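PDB 4K2M: 3-oxo-glucose-6-phosphate:glutamate aminotransferase from Bacillus subtilis subsp. subtilis, which catalyses the reversible, pyridoxal phosphate-dependent transfer of an amino group from glutamate to 3-dehydro-glucose 6-phosphate, forming kanosamine 6-phosphate on the way to the antibiotic neotrehalosadiamine. Local coordinates for residues I34-V46 / L306-K318. Sequence-based numbering, arbitrary orientation.
Sequences IEDSIVNERWKQV and LERMKYLSLNNFK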
loop_
_atom_site.group_PDB
_atom_site.type_symbol
_atom_site.label_atom_id
_atom_site.label_comp_id
_atom_site.label_asym_id
_atom_site.label_seq_id
_atom_site.Cartn_x
_atom_site.Cartn_y
_atom_site.Cartn_z
ATOM N N ILE A 34 -19.688 -13.619 26.495
ATOM C CA ILE A 34 -18.957 -12.841 25.494
ATOM C C ILE A 34 -17.474 -12.811 25.837
ATOM O O ILE A 34 -17.088 -12.261 26.867
ATOM C CB ILE A 34 -19.458 -11.391 25.441
ATOM C CG1 ILE A 34 -20.952 -11.349 25.108
ATOM C CG2 ILE A 34 -18.671 -10.609 24.401
ATOM C CD1 ILE A 34 -21.565 -9.936 25.118
ATOM N N GLU A 35 -16.632 -13.389 24.986
ATOM C CA GLU A 35 -15.200 -13.322 25.243
ATOM C C GLU A 35 -14.715 -11.881 25.182
ATOM O O GLU A 35 -15.153 -11.088 24.331
ATOM C CB GLU A 35 -14.419 -14.211 24.277
ATOM C CG GLU A 35 -14.786 -15.688 24.419
ATOM C CD GLU A 35 -13.928 -16.595 23.561
ATOM O OE1 GLU A 35 -13.086 -16.071 22.791
ATOM O OE2 GLU A 35 -14.102 -17.830 23.660
ATOM N N ASP A 36 -13.825 -11.536 26.106
ATOM C CA ASP A 36 -13.338 -10.172 26.213
ATOM C C ASP A 36 -12.341 -9.900 25.098
ATOM O O ASP A 36 -11.129 -9.901 25.318
ATOM C CB ASP A 36 -12.702 -9.920 27.585
ATOM C CG ASP A 36 -12.356 -8.457 27.805
ATOM O OD1 ASP A 36 -12.841 -7.615 27.019
ATOM O OD2 ASP A 36 -11.611 -8.150 28.763
ATOM N N SER A 37 -12.866 -9.677 23.895
ATOM C CA SER A 37 -12.045 -9.331 22.744
ATOM C C SER A 37 -12.653 -8.121 22.033
ATOM O O SER A 37 -13.865 -7.917 22.046
ATOM C CB SER A 37 -11.932 -10.516 21.783
ATOM O OG SER A 37 -11.192 -10.153 20.625
ATOM N N ILE A 38 -11.804 -7.319 21.404
ATOM C CA ILE A 38 -12.263 -6.181 20.629
ATOM C C ILE A 38 -13.295 -6.608 19.574
ATOM O O ILE A 38 -14.223 -5.850 19.274
ATOM C CB ILE A 38 -11.045 -5.512 19.952
ATOM C CG1 ILE A 38 -11.450 -4.328 19.089
ATOM C CG2 ILE A 38 -10.303 -6.526 19.110
ATOM C CD1 ILE A 38 -10.237 -3.626 18.486
ATOM N N VAL A 39 -13.138 -7.813 19.029
ATOM C CA VAL A 39 -13.986 -8.268 17.919
ATOM C C VAL A 39 -15.434 -8.431 18.340
ATOM O O VAL A 39 -16.328 -8.490 17.493
ATOM C CB VAL A 39 -13.494 -9.580 17.259
ATOM C CG1 VAL A 39 -12.116 -9.392 16.664
ATOM C CG2 VAL A 39 -13.506 -10.766 18.253
ATOM N N ASN A 40 -15.655 -8.503 19.655
ATOM C CA ASN A 40 -16.987 -8.727 20.204
ATOM C C ASN A 40 -17.633 -7.453 20.723
ATOM O O ASN A 40 -18.714 -7.491 21.317
ATOM C CB ASN A 40 -16.919 -9.746 21.345
ATOM C CG ASN A 40 -16.727 -11.171 20.869
ATOM O OD1 ASN A 40 -17.056 -11.524 19.732
ATOM N ND2 ASN A 40 -16.207 -12.015 21.757
ATOM N N GLU A 41 -16.996 -6.309 20.506
ATOM C CA GLU A 41 -17.470 -5.080 21.140
ATOM C C GLU A 41 -18.926 -4.740 20.805
ATOM O O GLU A 41 -19.698 -4.335 21.685
ATOM C CB GLU A 41 -16.536 -3.903 20.835
ATOM C CG GLU A 41 -15.262 -3.903 21.677
ATOM C CD GLU A 41 -15.545 -3.698 23.157
ATOM O OE1 GLU A 41 -14.980 -4.446 23.984
ATOM O OE2 GLU A 41 -16.330 -2.784 23.493
ATOM N N ARG A 42 -19.311 -4.921 19.546
ATOM C CA ARG A 42 -20.667 -4.573 19.133
ATOM C C ARG A 42 -21.715 -5.570 19.628
ATOM O O ARG A 42 -22.902 -5.264 19.645
ATOM C CB ARG A 42 -20.742 -4.359 17.616
ATOM C CG ARG A 42 -20.011 -3.098 17.149
ATOM C CD ARG A 42 -20.668 -1.847 17.736
ATOM N NE ARG A 42 -19.816 -0.657 17.682
ATOM C CZ ARG A 42 -19.008 -0.265 18.665
ATOM N NH1 ARG A 42 -18.929 -0.975 19.785
ATOM N NH2 ARG A 42 -18.275 0.836 18.529
ATOM N N TRP A 43 -21.273 -6.750 20.057
ATOM C CA TRP A 43 -22.183 -7.743 20.645
ATOM C C TRP A 43 -22.648 -7.287 22.031
ATOM O O TRP A 43 -23.788 -7.542 22.433
ATOM C CB TRP A 43 -21.499 -9.102 20.790
ATOM C CG TRP A 43 -21.678 -10.083 19.663
ATOM C CD1 TRP A 43 -20.694 -10.828 19.071
ATOM C CD2 TRP A 43 -22.912 -10.476 19.035
ATOM N NE1 TRP A 43 -21.238 -11.658 18.112
ATOM C CE2 TRP A 43 -22.596 -11.457 18.066
ATOM C CE3 TRP A 43 -24.252 -10.102 19.205
ATOM C CZ2 TRP A 43 -23.562 -12.058 17.260
ATOM C CZ3 TRP A 43 -25.216 -10.689 18.406
ATOM C CH2 TRP A 43 -24.873 -11.659 17.445
ATOM N N LYS A 44 -21.754 -6.615 22.753
ATOM C CA LYS A 44 -22.000 -6.201 24.142
ATOM C C LYS A 44 -23.326 -5.479 24.364
ATOM O O LYS A 44 -24.099 -5.836 25.261
ATOM C CB LYS A 44 -20.863 -5.312 24.647
ATOM C CG LYS A 44 -19.567 -6.045 24.962
ATOM C CD LYS A 44 -18.539 -5.061 25.508
ATOM C CE LYS A 44 -17.549 -5.734 26.448
ATOM N NZ LYS A 44 -17.648 -5.179 27.832
ATOM N N GLN A 45 -23.589 -4.455 23.563
ATOM C CA GLN A 45 -24.826 -3.698 23.717
ATOM C C GLN A 45 -25.994 -4.527 23.207
ATOM O O GLN A 45 -27.080 -4.544 23.799
ATOM C CB GLN A 45 -24.751 -2.375 22.947
ATOM C CG GLN A 45 -26.069 -1.597 22.902
ATOM C CD GLN A 45 -26.505 -1.070 24.266
ATOM O OE1 GLN A 45 -25.676 -0.746 25.120
ATOM N NE2 GLN A 45 -27.816 -0.983 24.472
ATOM N N VAL A 46 -25.745 -5.231 22.106
ATOM C CA VAL A 46 -26.784 -5.968 21.407
ATOM C C VAL A 46 -27.354 -7.066 22.301
ATOM O O VAL A 46 -28.568 -7.234 22.398
ATOM C CB VAL A 46 -26.226 -6.559 20.083
ATOM C CG1 VAL A 46 -27.120 -7.655 19.558
ATOM C CG2 VAL A 46 -26.059 -5.455 19.036
ATOM N N LEU A 306 -8.622 -0.851 14.059
ATOM C CA LEU A 306 -8.947 -1.075 15.460
ATOM C C LEU A 306 -10.383 -0.639 15.735
ATOM O O LEU A 306 -10.999 -1.101 16.693
ATOM C CB LEU A 306 -7.958 -0.347 16.369
ATOM C CG LEU A 306 -6.592 -1.029 16.382
ATOM C CD1 LEU A 306 -5.505 -0.126 16.942
ATOM C CD2 LEU A 306 -6.665 -2.336 17.184
ATOM N N GLU A 307 -10.920 0.243 14.898
ATOM C CA GLU A 307 -12.332 0.619 15.028
ATOM C C GLU A 307 -13.229 -0.375 14.318
ATOM O O GLU A 307 -14.206 -0.862 14.890
ATOM C CB GLU A 307 -12.597 2.015 14.463
ATOM C CG GLU A 307 -11.974 3.145 15.246
ATOM C CD GLU A 307 -12.313 3.090 16.722
ATOM O OE1 GLU A 307 -13.498 2.867 17.060
ATOM O OE2 GLU A 307 -11.384 3.243 17.543
ATOM N N ARG A 308 -12.914 -0.686 13.064
ATOM C CA ARG A 308 -13.819 -1.521 12.282
ATOM C C ARG A 308 -13.865 -2.939 12.812
ATOM O O ARG A 308 -14.859 -3.634 12.620
ATOM C CB ARG A 308 -13.459 -1.484 10.779
ATOM C CG ARG A 308 -13.586 -0.068 10.190
ATOM C CD ARG A 308 -13.637 -0.084 8.665
ATOM N NE ARG A 308 -14.918 -0.618 8.212
ATOM C CZ ARG A 308 -15.236 -0.922 6.960
ATOM N NH1 ARG A 308 -14.361 -0.756 5.966
ATOM N NH2 ARG A 308 -16.461 -1.379 6.705
ATOM N N MET A 309 -12.804 -3.365 13.495
ATOM C CA MET A 309 -12.741 -4.719 14.027
ATOM C C MET A 309 -13.795 -4.947 15.090
ATOM O O MET A 309 -14.158 -6.094 15.359
ATOM C CB MET A 309 -11.356 -5.012 14.619
ATOM C CG MET A 309 -11.015 -6.494 14.703
ATOM S SD MET A 309 -9.272 -6.748 15.133
ATOM C CE MET A 309 -8.869 -5.053 15.519
ATOM N N LYS A 310 -14.285 -3.867 15.695
ATOM C CA LYS A 310 -15.294 -3.986 16.748
ATOM C C LYS A 310 -16.594 -4.577 16.224
ATOM O O LYS A 310 -17.436 -5.032 17.006
ATOM C CB LYS A 310 -15.563 -2.621 17.375
ATOM C CG LYS A 310 -14.332 -2.004 18.017
ATOM C CD LYS A 310 -14.609 -0.565 18.419
ATOM C CE LYS A 310 -13.423 -0.000 19.186
ATOM N NZ LYS A 310 -13.654 1.419 19.573
ATOM N N TYR A 311 -16.743 -4.575 14.903
ATOM C CA TYR A 311 -17.957 -5.041 14.242
ATOM C C TYR A 311 -17.828 -6.470 13.702
ATOM O O TYR A 311 -18.809 -7.036 13.224
ATOM C CB TYR A 311 -18.340 -4.078 13.094
ATOM C CG TYR A 311 -18.687 -2.678 13.561
ATOM C CD1 TYR A 311 -20.009 -2.250 13.640
ATOM C CD2 TYR A 311 -17.686 -1.786 13.928
ATOM C CE1 TYR A 311 -20.320 -0.955 14.084
ATOM C CE2 TYR A 311 -17.988 -0.498 14.371
ATOM C CZ TYR A 311 -19.296 -0.093 14.449
ATOM O OH TYR A 311 -19.544 1.192 14.893
ATOM N N LEU A 312 -16.639 -7.065 13.796
ATOM C CA LEU A 312 -16.364 -8.338 13.108
ATOM C C LEU A 312 -17.188 -9.551 13.567
ATOM O O LEU A 312 -17.768 -10.258 12.743
ATOM C CB LEU A 312 -14.862 -8.670 13.146
ATOM C CG LEU A 312 -14.428 -9.997 12.524
ATOM C CD1 LEU A 312 -14.874 -10.074 11.057
ATOM C CD2 LEU A 312 -12.901 -10.170 12.652
ATOM N N SER A 313 -17.243 -9.810 14.869
ATOM C CA SER A 313 -18.024 -10.960 15.330
ATOM C C SER A 313 -19.490 -10.833 14.942
ATOM O O SER A 313 -20.090 -11.802 14.463
ATOM C CB SER A 313 -17.895 -11.156 16.834
ATOM O OG SER A 313 -16.573 -11.547 17.142
ATOM N N LEU A 314 -20.060 -9.647 15.142
ATOM C CA LEU A 314 -21.466 -9.425 14.790
ATOM C C LEU A 314 -21.664 -9.601 13.285
ATOM O O LEU A 314 -22.606 -10.253 12.843
ATOM C CB LEU A 314 -21.926 -8.034 15.204
ATOM C CG LEU A 314 -23.308 -7.647 14.659
ATOM C CD1 LEU A 314 -24.403 -8.521 15.286
ATOM C CD2 LEU A 314 -23.607 -6.167 14.864
ATOM N N ASN A 315 -20.759 -9.036 12.498
ATOM C CA ASN A 315 -20.886 -9.125 11.045
ATOM C C ASN A 315 -20.756 -10.544 10.536
ATOM O O ASN A 315 -21.503 -10.963 9.637
ATOM C CB ASN A 315 -19.883 -8.200 10.343
ATOM C CG ASN A 315 -20.337 -6.761 10.313
ATOM O OD1 ASN A 315 -21.510 -6.444 10.580
ATOM N ND2 ASN A 315 -19.413 -5.863 9.965
ATOM N N ASN A 316 -19.815 -11.297 11.096
ATOM C CA ASN A 316 -19.666 -12.686 10.677
ATOM C C ASN A 316 -20.899 -13.485 11.082
ATOM O O ASN A 316 -21.352 -14.348 10.330
ATOM C CB ASN A 316 -18.384 -13.321 11.231
ATOM C CG ASN A 316 -17.213 -13.187 10.272
ATOM O OD1 ASN A 316 -17.241 -12.350 9.361
ATOM N ND2 ASN A 316 -16.188 -14.020 10.455
ATOM N N PHE A 317 -21.469 -13.177 12.239
ATOM C CA PHE A 317 -22.701 -13.850 12.620
ATOM C C PHE A 317 -23.829 -13.528 11.623
ATOM O O PHE A 317 -24.589 -14.420 11.201
ATOM C CB PHE A 317 -23.143 -13.481 14.040
ATOM C CG PHE A 317 -24.403 -14.177 14.449
ATOM C CD1 PHE A 317 -24.361 -15.477 14.931
ATOM C CD2 PHE A 317 -25.631 -13.543 14.295
ATOM C CE1 PHE A 317 -25.528 -16.135 15.286
ATOM C CE2 PHE A 317 -26.802 -14.185 14.643
ATOM C CZ PHE A 317 -26.759 -15.478 15.142
ATOM N N LYS A 318 -23.935 -12.269 11.224
ATOM C CA LYS A 318 -24.992 -11.896 10.282
ATOM C C LYS A 318 -24.812 -12.620 8.951
ATOM O O LYS A 318 -25.792 -13.052 8.343
ATOM C CB LYS A 318 -25.041 -10.380 10.094
ATOM C CG LYS A 318 -25.647 -9.640 11.315
ATOM C CD LYS A 318 -25.735 -8.144 11.056
ATOM C CE LYS A 318 -26.957 -7.806 10.202
ATOM N NZ LYS A 318 -27.006 -6.329 9.918
HETATM O O HOH W 1 -18.819 -7.472 16.967
HETATM O O HOH W 2 -20.392 -13.761 16.521
#
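Trp43 lies across the helix 312-318 with Leu314 over one face of its indole and Phe317 at its edge. Leu314 CD1 stands 3.9 Å from the centroid of the six-membered ring, a CH-pi contact that suits a branched aliphatic chain. Phe317, its CG anti to the backbone N (chi1 -179°), instead offers its face to the indole edge in an offset edge-to-face pair, the planes 68° apart. Leu19 and Leu23 of helix 13-24 also pack on Trp43, while its NE1 reaches Ser313 O through a water.

Within 306-318, polar bonds lock the chains together around Ser313. This residue binds through both its backbone N and its hydroxyl: N donates to Val39 O (3.1 Å, 154° at the hydrogen), and OG donates to Asn40 OD1 at 2.6 Å. The amide of Asn40 is held in turn by ND2, which bonds Glu35 O almost straight, so this one side chain ties its own loop to the helix. Arg42 N donates to Lys310 O, and a water bridges Val39 O, Lys310 O and Leu314 N.

Beside these bonds, Arg42, in the conformer given, lays CG over the Tyr311 ring, 3.7 Å from its centroid; the guanidinium stands steeply to that ring, and both polar ends converge on Asp85 of helix 80-93. Ile38 CD1 meets Met309 CE at 3.6 Å, and Val39 CG1 rests on Met309 CG, the flexible, unbranched methionine fitting against two branched chains. The backbones come close enough for CA-H...O contacts from Lys310 CA to Ile38 O and from Val39 CA to Met309 O.

The contact thus joins the extra N-terminal domain to the aminotransferase domain: apolar side chains and the aliphatic parts of Arg42 and Lys310 share the packing, while backbone and water-mediated bonds, with the buried Ser313-Asn40 pair, set how 34-46 and 306-318 align.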